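Macrophomate synthase intermolecular Diels-Alderase (PDB 1IZC) is a TIM-barrel enzyme of the HpcH/HpaI aldolase/citrate lyase family, which assembles as a hexamer and holds a magnesium ion together with pyruvic acid. Local coordinates at residues W278-S281 and R282-G286. The protein carries 1 engineered substitution. Sequence-based numbering, arbitrary orientation.
Sequences WGLS and RLVHG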
ATOM      1  N   TRP A 278      -8.779  -9.528 -19.870  1.00  9.63           N
ATOM      2  CA  TRP A 278      -8.836  -9.768 -21.302  1.00  9.92           C
ATOM      3  C   TRP A 278      -9.683  -8.738 -22.022  1.00 10.36           C
ATOM      4  O   TRP A 278      -9.363  -8.357 -23.146  1.00  9.92           O
ATOM      5  CB  TRP A 278      -9.392 -11.168 -21.595  1.00  7.91           C
ATOM      6  CG  TRP A 278      -8.437 -12.269 -21.274  1.00 12.64           C
ATOM      7  CD1 TRP A 278      -7.193 -12.147 -20.723  1.00 11.92           C
ATOM      8  CD2 TRP A 278      -8.642 -13.670 -21.497  1.00 17.40           C
ATOM      9  NE1 TRP A 278      -6.610 -13.386 -20.587  1.00 13.48           N
ATOM     10  CE2 TRP A 278      -7.479 -14.338 -21.053  1.00 15.94           C
ATOM     11  CE3 TRP A 278      -9.696 -14.424 -22.029  1.00 18.59           C
ATOM     12  CZ2 TRP A 278      -7.339 -15.727 -21.124  1.00 18.13           C
ATOM     13  CZ3 TRP A 278      -9.558 -15.805 -22.099  1.00 22.99           C
ATOM     14  CH2 TRP A 278      -8.387 -16.442 -21.648  1.00 21.44           C
ATOM     15  N   GLY A 279     -10.763  -8.297 -21.377  1.00  8.38           N
ATOM     16  CA  GLY A 279     -11.653  -7.320 -21.986  1.00 10.75           C
ATOM     17  C   GLY A 279     -10.952  -5.998 -22.267  1.00  9.02           C
ATOM     18  O   GLY A 279     -11.034  -5.453 -23.372  1.00 10.93           O
ATOM     19  N   LEU A 280     -10.265  -5.477 -21.257  1.00  9.61           N
ATOM     20  CA  LEU A 280      -9.545  -4.217 -21.419  1.00  9.04           C
ATOM     21  C   LEU A 280      -8.429  -4.390 -22.446  1.00  9.15           C
ATOM     22  O   LEU A 280      -8.238  -3.532 -23.309  1.00  9.92           O
ATOM     23  CB  LEU A 280      -8.950  -3.769 -20.083  1.00  8.79           C
ATOM     24  CG  LEU A 280      -8.110  -2.480 -20.069  1.00  9.84           C
ATOM     25  CD1 LEU A 280      -8.950  -1.290 -20.478  1.00 10.90           C
ATOM     26  CD2 LEU A 280      -7.558  -2.267 -18.662  1.00 11.02           C
ATOM     27  N   SER A 281      -7.695  -5.494 -22.350  1.00  7.96           N
ATOM     28  CA  SER A 281      -6.595  -5.755 -23.283  1.00  8.74           C
ATOM     29  C   SER A 281      -7.082  -5.747 -24.741  1.00 10.31           C
ATOM     30  O   SER A 281      -6.525  -5.050 -25.602  1.00  9.26           O
ATOM     31  CB  SER A 281      -5.943  -7.097 -22.946  1.00  9.45           C
ATOM     32  OG  SER A 281      -4.872  -7.389 -23.820  1.00 11.54           O
ATOM     33  N   ARG A 282      -8.133  -6.516 -25.017  1.00 10.18           N
ATOM     34  CA  ARG A 282      -8.672  -6.606 -26.376  1.00 10.22           C
ATOM     35  C   ARG A 282      -9.262  -5.290 -26.864  1.00 11.15           C
ATOM     36  O   ARG A 282      -9.126  -4.939 -28.043  1.00 11.62           O
ATOM     37  CB  ARG A 282      -9.730  -7.719 -26.449  1.00 11.75           C
ATOM     38  CG  ARG A 282      -9.154  -9.084 -26.104  1.00 19.83           C
ATOM     39  CD  ARG A 282     -10.229 -10.171 -25.993  1.00 20.94           C
ATOM     40  NE  ARG A 282      -9.635 -11.475 -25.702  1.00 21.89           N
ATOM     41  CZ  ARG A 282     -10.315 -12.617 -25.628  1.00 31.08           C
ATOM     42  NH1 ARG A 282     -11.626 -12.631 -25.820  1.00 35.51           N
ATOM     43  NH2 ARG A 282      -9.679 -13.753 -25.372  1.00 33.36           N
ATOM     44  N   LEU A 283      -9.919  -4.558 -25.970  1.00  8.43           N
ATOM     45  CA  LEU A 283     -10.504  -3.281 -26.340  1.00  9.50           C
ATOM     46  C   LEU A 283      -9.415  -2.311 -26.802  1.00 11.91           C
ATOM     47  O   LEU A 283      -9.524  -1.688 -27.863  1.00 10.33           O
ATOM     48  CB  LEU A 283     -11.247  -2.675 -25.148  1.00  8.11           C
ATOM     49  CG  LEU A 283     -11.809  -1.272 -25.379  1.00 11.93           C
ATOM     50  CD1 LEU A 283     -12.968  -1.344 -26.365  1.00 14.38           C
ATOM     51  CD2 LEU A 283     -12.268  -0.684 -24.064  1.00 13.92           C
ATOM     52  N   VAL A 284      -8.360  -2.190 -26.001  1.00  9.45           N
ATOM     53  CA  VAL A 284      -7.277  -1.276 -26.333  1.00  9.80           C
ATOM     54  C   VAL A 284      -6.485  -1.750 -27.553  1.00 11.54           C
ATOM     55  O   VAL A 284      -6.230  -0.971 -28.476  1.00  8.56           O
ATOM     56  CB  VAL A 284      -6.334  -1.075 -25.115  1.00  8.59           C
ATOM     57  CG1 VAL A 284      -5.157  -0.182 -25.496  1.00  8.59           C
ATOM     58  CG2 VAL A 284      -7.109  -0.425 -23.965  1.00  7.46           C
ATOM     59  N   HIS A 285      -6.116  -3.029 -27.578  1.00  8.14           N
ATOM     60  CA  HIS A 285      -5.353  -3.557 -28.705  1.00 11.49           C
ATOM     61  C   HIS A 285      -6.131  -3.386 -30.014  1.00 13.74           C
ATOM     62  O   HIS A 285      -5.565  -3.024 -31.046  1.00 11.09           O
ATOM     63  CB  HIS A 285      -5.058  -5.040 -28.492  1.00 10.83           C
ATOM     64  CG  HIS A 285      -4.197  -5.643 -29.559  1.00 14.77           C
ATOM     65  ND1 HIS A 285      -2.820  -5.571 -29.538  1.00 18.21           N
ATOM     66  CD2 HIS A 285      -4.520  -6.339 -30.673  1.00 13.42           C
ATOM     67  CE1 HIS A 285      -2.332  -6.204 -30.592  1.00 15.91           C
ATOM     68  NE2 HIS A 285      -3.344  -6.679 -31.295  1.00 19.11           N
ATOM     69  N   GLY A 286      -7.434  -3.651 -29.965  1.00 11.79           N
ATOM     70  CA  GLY A 286      -8.253  -3.523 -31.156  1.00 13.56           C
ATOM     71  C   GLY A 286      -8.375  -2.094 -31.634  1.00 14.28           C
ATOM     72  O   GLY A 286      -8.344  -1.830 -32.847  1.00 12.10           O
TER
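Two successive turns of helix 276-295, the helix that follows the last strand of the TIM barrel, bring Trp278 and Arg282 side by side, four residues apart. The arginine chain runs extended from CG to NE back along the helix, and with both CG atoms anti to their carbonyl carbons (chi1 -73° for Trp278, -61° for Arg282) the two groups point the same way. NH2 of Arg282 lies 3.4 Å from CE3 of Trp278, approaching obliquely on the benzo side, with ring and guanidinium planes 20° apart. CB of Trp278 sits over one guanidinium face, toward its rim. Four i to i+4 backbone hydrogen bonds join the turns, from Arg282 N to Trp278 O (2.9 Å) at one end to His285 N to Ser281 O (2.9 Å) at the other. On another side of the helix, CD1 of Leu280 meets CG2 of Val284 at 4.0 Å; Leu280 packs on Leu59 and Val284 on Thr62 of a second subunit. Ser281 OG is hydrogen-bonded to Ser155 OG of a third subunit. The indole is thus fixed by its N-H, NE1 being hydrogen-bonded to Phe154 O of that third subunit, while its CB and CE3 lie alongside the guanidinium in van der Waals contact.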